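Local coordinates for Lmo1076 protein (Listeria monocytogenes serovar 1/2a, PDB 3FI7) that hydrolyses cell-wall peptidoglycan as the catalytic domain of the autolysin Auto, a GH73 N-acetylglucosaminidase subject to autoinhibition, at residues 46-51 and 126-131; 53-58 and 122-127; 139-144 and 154-159. All blocks are in the same frame, centred on the assembly; numbering follows the deposited sequence.

Contact 1. Residues 46-51 and 126-131; sequences KKYNLY and KLRNGP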
# COMPACT_ATOMS: atom_id res chain seq x y z
N LYS A 46 6.81 4.42 -11.14
CA LYS A 46 7.43 4.66 -12.43
C LYS A 46 8.93 4.81 -12.24
O LYS A 46 9.73 4.21 -12.95
CB LYS A 46 6.84 5.92 -13.08
CG LYS A 46 7.27 6.11 -14.52
CD LYS A 46 6.94 7.51 -15.02
CE LYS A 46 7.53 7.75 -16.40
NZ LYS A 46 7.42 9.19 -16.80
N LYS A 47 9.32 5.61 -11.26
CA LYS A 47 10.73 5.82 -10.94
C LYS A 47 11.46 4.52 -10.55
O LYS A 47 12.62 4.33 -10.90
CB LYS A 47 10.85 6.86 -9.83
CG LYS A 47 12.25 7.06 -9.29
CD LYS A 47 12.23 8.13 -8.22
CE LYS A 47 13.56 8.25 -7.52
NZ LYS A 47 13.49 9.27 -6.43
N TYR A 48 10.77 3.63 -9.85
CA TYR A 48 11.36 2.36 -9.41
C TYR A 48 10.88 1.14 -10.19
O TYR A 48 11.16 0.01 -9.81
CB TYR A 48 11.11 2.15 -7.91
CG TYR A 48 11.78 3.16 -7.03
CD1 TYR A 48 13.07 2.95 -6.54
CD2 TYR A 48 11.15 4.34 -6.68
CE1 TYR A 48 13.69 3.87 -5.74
CE2 TYR A 48 11.76 5.28 -5.88
CZ TYR A 48 13.04 5.04 -5.41
OH TYR A 48 13.65 5.97 -4.60
N ASN A 49 10.15 1.39 -11.28
CA ASN A 49 9.58 0.33 -12.13
C ASN A 49 8.86 -0.81 -11.38
O ASN A 49 9.22 -1.98 -11.50
CB ASN A 49 10.62 -0.23 -13.12
CG ASN A 49 9.98 -0.87 -14.35
OD1 ASN A 49 8.92 -0.44 -14.80
ND2 ASN A 49 10.62 -1.91 -14.88
N LEU A 50 7.83 -0.45 -10.62
CA LEU A 50 7.01 -1.41 -9.88
C LEU A 50 5.54 -1.22 -10.27
O LEU A 50 5.21 -0.26 -10.98
CB LEU A 50 7.16 -1.16 -8.38
CG LEU A 50 8.58 -1.11 -7.81
CD1 LEU A 50 8.54 -0.71 -6.34
CD2 LEU A 50 9.25 -2.45 -7.98
N TYR A 51 4.66 -2.11 -9.82
CA TYR A 51 3.21 -1.91 -10.04
C TYR A 51 2.59 -1.00 -8.98
O TYR A 51 2.62 -1.32 -7.78
CB TYR A 51 2.45 -3.24 -10.01
CG TYR A 51 2.59 -4.10 -11.25
CD1 TYR A 51 1.83 -3.84 -12.38
CD2 TYR A 51 3.48 -5.17 -11.28
CE1 TYR A 51 1.95 -4.63 -13.52
CE2 TYR A 51 3.61 -5.96 -12.41
CZ TYR A 51 2.85 -5.68 -13.53
OH TYR A 51 2.96 -6.46 -14.67
N LYS A 126 12.58 -0.56 -0.72
CA LYS A 126 12.64 -1.91 -0.18
C LYS A 126 12.50 -2.96 -1.28
O LYS A 126 13.34 -3.86 -1.39
CB LYS A 126 11.57 -2.09 0.90
CG LYS A 126 11.70 -3.36 1.73
CD LYS A 126 10.73 -3.32 2.91
CE LYS A 126 10.88 -4.53 3.82
NZ LYS A 126 9.94 -4.50 4.98
N LEU A 127 11.46 -2.84 -2.11
CA LEU A 127 11.23 -3.80 -3.19
C LEU A 127 12.31 -3.76 -4.26
O LEU A 127 12.78 -4.80 -4.72
CB LEU A 127 9.86 -3.59 -3.84
CG LEU A 127 8.66 -3.91 -2.93
CD1 LEU A 127 7.36 -4.00 -3.72
CD2 LEU A 127 8.91 -5.19 -2.18
N ARG A 128 12.68 -2.55 -4.68
CA ARG A 128 13.63 -2.39 -5.78
C ARG A 128 15.07 -2.65 -5.34
O ARG A 128 15.80 -3.38 -6.01
CB ARG A 128 13.49 -1.01 -6.43
CG ARG A 128 14.65 -0.63 -7.37
CD ARG A 128 14.81 -1.63 -8.52
NE ARG A 128 13.57 -1.76 -9.29
CZ ARG A 128 13.42 -2.58 -10.33
NH1 ARG A 128 14.42 -3.37 -10.72
NH2 ARG A 128 12.26 -2.63 -10.97
N ASN A 129 15.48 -2.07 -4.21
CA ASN A 129 16.85 -2.23 -3.74
C ASN A 129 17.08 -3.49 -2.91
O ASN A 129 18.21 -3.95 -2.78
CB ASN A 129 17.32 -1.01 -2.95
CG ASN A 129 17.26 0.27 -3.76
OD1 ASN A 129 17.38 0.24 -4.99
ND2 ASN A 129 17.07 1.39 -3.08
N GLY A 130 16.01 -4.03 -2.35
CA GLY A 130 16.09 -5.24 -1.56
C GLY A 130 16.65 -5.06 -0.17
O GLY A 130 17.14 -3.98 0.18
N PRO A 131 16.57 -6.11 0.66
CA PRO A 131 17.22 -6.12 1.97
C PRO A 131 18.73 -6.17 1.78
O PRO A 131 19.20 -6.47 0.68
CB PRO A 131 16.73 -7.43 2.59
CG PRO A 131 16.36 -8.28 1.40
CD PRO A 131 15.74 -7.30 0.45
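R128, in the last turn of helix 116-129, extends to the turn Y48-N49 of segment 46-51 and takes hold of the carbonyl oxygens there. Its NE and NH2 converge side-on on one acceptor, Y48 O. The two bonds are similar: R128 NE to Y48 O is 3.0 Å with an N-H...O angle of 144°, and R128 NH2 to Y48 O is 3.1 Å. Both nitrogens approach from the same face of the peptide, tilted about 30° from the carbonyl plane. R128 NH2 adds a weak bond to N49 O at 3.2 Å, so this one nitrogen spans two successive carbonyls. The arginine chain folds at chi2 and chi3, both near 60°, and this double bend turns the guanidinium toward the turn.

The packed part lies deeper and is apolar, where L50 CD1 meets L127 CB at 4.0 Å; both leucines are buried, and the L50 side chain also touches A124. Nearer the surface, Y48 CD1 rests against R128 CB at 4.0 Å while the tyrosine hydroxyl is bonded to E121. This outer side, with Y48, N49 and R128, is partly open to solvent and held by polar bonds. Of the N49 side chain, CB lies beside R128 NH2 and ND2 bonds weakly to E144. From outside the two segments, R128 NH1 forms a salt bridge with E144 and R128 makes a cation-pi contact with W142.

N49, with positive phi, is the C-prime residue of a Schellman motif, with L50 N bonded to C45 O and N49 N, weakly, to K46 O. R128 thus binds carbonyls at a Schellman-terminated end of helix 29-47.

Contact 2. Residues 53-58 and 122-127; sequences SVMIAQ and DNAKKL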
# COMPACT_ATOMS: atom_id res chain seq x y z
N SER A 53 -0.52 -0.62 -8.56
CA SER A 53 -1.66 -1.33 -8.01
C SER A 53 -1.22 -2.16 -6.82
O SER A 53 -1.94 -2.29 -5.84
CB SER A 53 -2.30 -2.24 -9.06
OG SER A 53 -1.35 -3.15 -9.57
N VAL A 54 -0.02 -2.72 -6.90
CA VAL A 54 0.48 -3.57 -5.84
C VAL A 54 0.91 -2.72 -4.63
O VAL A 54 0.68 -3.09 -3.48
CB VAL A 54 1.65 -4.45 -6.35
CG1 VAL A 54 2.33 -5.18 -5.20
CG2 VAL A 54 1.12 -5.44 -7.39
N MET A 55 1.49 -1.56 -4.91
CA MET A 55 1.87 -0.63 -3.84
C MET A 55 0.66 -0.08 -3.07
O MET A 55 0.68 0.01 -1.84
CB MET A 55 2.69 0.54 -4.39
CG MET A 55 3.10 1.53 -3.31
SD MET A 55 4.03 2.97 -3.91
CE MET A 55 5.69 2.31 -3.93
N ILE A 56 -0.38 0.29 -3.81
CA ILE A 56 -1.57 0.85 -3.18
C ILE A 56 -2.25 -0.24 -2.36
O ILE A 56 -2.68 0.01 -1.24
CB ILE A 56 -2.54 1.44 -4.23
CG1 ILE A 56 -1.91 2.66 -4.91
CG2 ILE A 56 -3.86 1.82 -3.59
CD1 ILE A 56 -2.49 2.98 -6.28
N ALA A 57 -2.34 -1.45 -2.91
CA ALA A 57 -2.94 -2.56 -2.17
C ALA A 57 -2.14 -2.88 -0.90
O ALA A 57 -2.71 -3.11 0.16
CB ALA A 57 -3.05 -3.79 -3.05
N GLN A 58 -0.82 -2.88 -1.01
CA GLN A 58 0.02 -3.11 0.16
C GLN A 58 -0.19 -2.03 1.21
O GLN A 58 -0.30 -2.33 2.39
CB GLN A 58 1.51 -3.17 -0.21
CG GLN A 58 1.98 -4.53 -0.63
CD GLN A 58 3.48 -4.68 -0.50
OE1 GLN A 58 4.24 -4.07 -1.25
NE2 GLN A 58 3.92 -5.51 0.44
N ASP A 122 9.85 4.52 0.78
CA ASP A 122 10.57 3.47 1.51
C ASP A 122 10.15 2.09 1.04
O ASP A 122 11.00 1.21 0.88
CB ASP A 122 10.39 3.60 3.02
CG ASP A 122 11.66 4.07 3.73
OD1 ASP A 122 11.82 3.77 4.93
OD2 ASP A 122 12.51 4.74 3.08
N ASN A 123 8.85 1.88 0.83
CA ASN A 123 8.35 0.61 0.33
C ASN A 123 8.92 0.33 -1.06
O ASN A 123 9.33 -0.80 -1.35
CB ASN A 123 6.81 0.58 0.32
CG ASN A 123 6.23 -0.57 -0.50
OD1 ASN A 123 5.85 -0.39 -1.66
ND2 ASN A 123 6.13 -1.74 0.10
N ALA A 124 8.96 1.35 -1.90
CA ALA A 124 9.50 1.21 -3.25
C ALA A 124 11.00 0.87 -3.21
O ALA A 124 11.47 0.02 -3.96
CB ALA A 124 9.28 2.48 -4.06
N LYS A 125 11.73 1.54 -2.34
CA LYS A 125 13.16 1.28 -2.18
C LYS A 125 13.38 -0.15 -1.69
O LYS A 125 14.25 -0.86 -2.19
CB LYS A 125 13.79 2.26 -1.20
CG LYS A 125 14.06 3.65 -1.77
CD LYS A 125 14.52 4.55 -0.64
CE LYS A 125 15.11 5.85 -1.13
NZ LYS A 125 15.54 6.68 0.04
N LYS A 126 12.58 -0.56 -0.72
CA LYS A 126 12.64 -1.91 -0.18
C LYS A 126 12.50 -2.96 -1.28
O LYS A 126 13.34 -3.86 -1.39
CB LYS A 126 11.57 -2.09 0.90
CG LYS A 126 11.70 -3.36 1.73
CD LYS A 126 10.73 -3.32 2.91
CE LYS A 126 10.88 -4.53 3.82
NZ LYS A 126 9.94 -4.50 4.98
N LEU A 127 11.46 -2.84 -2.11
CA LEU A 127 11.23 -3.80 -3.19
C LEU A 127 12.31 -3.76 -4.26
O LEU A 127 12.78 -4.80 -4.72
CB LEU A 127 9.86 -3.59 -3.84
CG LEU A 127 8.66 -3.91 -2.93
CD1 LEU A 127 7.36 -4.00 -3.72
CD2 LEU A 127 8.91 -5.19 -2.18
O HOH W 1 4.46 -2.33 -3.29
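This is a buried helix-helix crossing of the lysozyme-like catalytic domain, in which M55 and Q58 of helix 52-63 meet N123, A124 and L127 of helix 116-129. The local axes approach to 11.3 Å at 121°, a wide separation that leaves the contact to side chains, one polar group beside one apolar.

On the apolar side, M55 CE lies 3.6 Å from A124 CB and 3.5 Å from N123 OD1. The methionine runs extended, anti at both chi1 and chi2, and bends only at chi3, which brings the methyl up against helix 116-129. The M55 and N123 side chains run antiparallel, so N123 OD1 lies beside M55 CG and CE. A41 and C45 of helix 29-47 also touch M55.

The polar side pairs two amides whose planes are 68° apart. N123 ND2 donates to Q58 OE1 at 3.3 Å, nearly straight at 162°; the acceptor lies in the N123 amide plane, while the donor stands well above the carbonyl plane of Q58. Q58 NE2 is bonded to Y166 OH, so the glutamine amide has partners at both ends. L127 CD1 comes within 4.0 Å of Q58 OE1. One water bridges the pair, donating to Q58 OE1 at 2.7 Å and to N123 OD1 at 2.9 Å.

Contact 3. Residues 139-144 and 154-159; sequences KGAWRE and AWLQGR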
# COMPACT_ATOMS: atom_id res chain seq x y z
N LYS A 139 12.83 -9.55 -6.78
CA LYS A 139 12.89 -9.45 -8.25
C LYS A 139 11.61 -9.86 -8.98
O LYS A 139 11.30 -9.31 -10.04
CB LYS A 139 14.07 -10.25 -8.79
CG LYS A 139 13.98 -11.74 -8.50
CD LYS A 139 15.20 -12.48 -9.02
CE LYS A 139 15.27 -13.89 -8.44
NZ LYS A 139 16.49 -14.62 -8.89
N GLY A 140 10.87 -10.81 -8.42
CA GLY A 140 9.63 -11.25 -9.03
C GLY A 140 8.52 -10.21 -8.98
O GLY A 140 7.50 -10.35 -9.65
N ALA A 141 8.72 -9.15 -8.20
CA ALA A 141 7.74 -8.07 -8.12
C ALA A 141 8.19 -6.88 -8.95
O ALA A 141 7.47 -5.88 -9.05
CB ALA A 141 7.49 -7.66 -6.67
N TRP A 142 9.38 -6.96 -9.54
CA TRP A 142 9.83 -5.91 -10.44
C TRP A 142 9.00 -6.01 -11.71
O TRP A 142 8.74 -7.10 -12.22
CB TRP A 142 11.32 -6.02 -10.78
CG TRP A 142 12.23 -5.94 -9.60
CD1 TRP A 142 11.92 -5.49 -8.34
CD2 TRP A 142 13.62 -6.29 -9.57
NE1 TRP A 142 13.02 -5.56 -7.53
CE2 TRP A 142 14.08 -6.05 -8.26
CE3 TRP A 142 14.51 -6.80 -10.52
CZ2 TRP A 142 15.40 -6.29 -7.87
CZ3 TRP A 142 15.83 -7.04 -10.14
CH2 TRP A 142 16.26 -6.79 -8.82
N ARG A 143 8.62 -4.86 -12.24
CA ARG A 143 7.72 -4.85 -13.38
C ARG A 143 8.34 -5.49 -14.63
O ARG A 143 7.63 -6.10 -15.42
CB ARG A 143 7.23 -3.43 -13.66
CG ARG A 143 5.93 -3.43 -14.39
CD ARG A 143 5.21 -2.11 -14.32
NE ARG A 143 4.03 -2.17 -15.17
CZ ARG A 143 3.13 -1.21 -15.27
NH1 ARG A 143 3.27 -0.10 -14.55
NH2 ARG A 143 2.09 -1.38 -16.07
N GLU A 144 9.66 -5.38 -14.79
CA GLU A 144 10.33 -6.01 -15.94
C GLU A 144 10.38 -7.54 -15.84
O GLU A 144 10.74 -8.20 -16.80
CB GLU A 144 11.73 -5.42 -16.20
CG GLU A 144 12.80 -5.77 -15.16
CD GLU A 144 12.81 -4.80 -13.97
OE1 GLU A 144 13.87 -4.70 -13.31
OE2 GLU A 144 11.77 -4.16 -13.69
N ALA A 154 2.18 -12.76 -6.07
CA ALA A 154 2.63 -14.12 -5.79
C ALA A 154 4.08 -14.12 -5.32
O ALA A 154 4.45 -14.90 -4.47
CB ALA A 154 2.47 -15.02 -7.03
N TRP A 155 4.90 -13.22 -5.87
CA TRP A 155 6.29 -13.14 -5.43
C TRP A 155 6.43 -12.59 -4.00
O TRP A 155 7.29 -13.03 -3.25
CB TRP A 155 7.14 -12.33 -6.41
CG TRP A 155 8.61 -12.54 -6.19
CD1 TRP A 155 9.47 -11.74 -5.48
CD2 TRP A 155 9.40 -13.64 -6.67
NE1 TRP A 155 10.73 -12.27 -5.49
CE2 TRP A 155 10.72 -13.44 -6.21
CE3 TRP A 155 9.12 -14.78 -7.44
CZ2 TRP A 155 11.76 -14.33 -6.50
CZ3 TRP A 155 10.15 -15.67 -7.72
CH2 TRP A 155 11.46 -15.44 -7.25
N LEU A 156 5.58 -11.64 -3.63
CA LEU A 156 5.63 -11.04 -2.30
C LEU A 156 5.23 -12.03 -1.21
O LEU A 156 5.72 -11.97 -0.08
CB LEU A 156 4.75 -9.79 -2.23
CG LEU A 156 5.13 -8.63 -3.16
CD1 LEU A 156 4.12 -7.51 -3.06
CD2 LEU A 156 6.52 -8.12 -2.82
N GLN A 157 4.33 -12.95 -1.54
CA GLN A 157 3.87 -13.92 -0.55
C GLN A 157 5.04 -14.82 -0.14
O GLN A 157 5.77 -15.32 -0.99
CB GLN A 157 2.73 -14.76 -1.12
CG GLN A 157 2.22 -15.83 -0.15
CD GLN A 157 0.92 -16.46 -0.62
OE1 GLN A 157 -0.07 -15.77 -0.87
NE2 GLN A 157 0.92 -17.79 -0.73
N GLY A 158 5.22 -15.00 1.16
CA GLY A 158 6.34 -15.77 1.67
C GLY A 158 7.63 -14.97 1.76
O GLY A 158 8.58 -15.39 2.40
N ARG A 159 7.68 -13.81 1.10
CA ARG A 159 8.88 -13.00 1.16
C ARG A 159 8.68 -11.71 1.95
O ARG A 159 9.42 -11.44 2.89
CB ARG A 159 9.43 -12.70 -0.24
CG ARG A 159 10.01 -13.93 -0.91
CD ARG A 159 10.60 -13.64 -2.29
NE ARG A 159 10.99 -14.88 -2.95
CZ ARG A 159 10.13 -15.68 -3.59
NH1 ARG A 159 10.57 -16.80 -4.16
NH2 ARG A 159 8.84 -15.36 -3.65
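The backbone oxygen of W155 receives R159 NH2 at 2.8 Å, within the carbonyl plane and on a lone pair. Here the C-terminal end of helix 149-156 packs on the 3-10 segment 139-141 of the lysozyme-like domain. Held by this bond, the R159 guanidinium sets its face against the W155 indole, with R159 CZ 3.5 Å above the ring plane and over its centre.

G140 lies on the opposite face, and the ring is sandwiched between the two. There the contact is CH-pi: G140 CA sits 3.4 Å from the centroid of the five-membered ring, 16° off its normal. Because glycine carries no side chain, its backbone can lie this close to the indole. G140 N is also 3.3 Å from W155 NE1, but both are donors and they do not bond; NE1 instead gives its hydrogen to Y137 O. The torsion chi1 of -164° swings the ring away from its own backbone N and over the turn.

At the six-membered ring the K139 chain, extended beyond CG, crosses at a slant, with K139 CG and CE each 4.0 Å from W155 CZ2. Deeper in, A141 CB meets L156 CD2 at 4.0 Å.

How the contacts relate
Contacts 1 and 2 share helix 116-129, including K126 and L127, and their centres lie about 7 Å apart; the centre of contact 3 is about 10 Å from that of contact 1 and about 11 Å from that of contact 2. Along the chain, 46-51 covers the end of helix 29-47 and the turn after it, 53-58 the next helix, 52-63; contact 3 follows helix 116-129. L127 ties the three together: L127 O probably accepts a hydrogen bond from W142 NE1 (2.9 Å), and L127 CD2 packs on L156 CD2 (3.8 Å). Helix 116-129 thus joins the two earlier helices to the later loop and helix 149-156 within the lysozyme-like glucosaminidase domain.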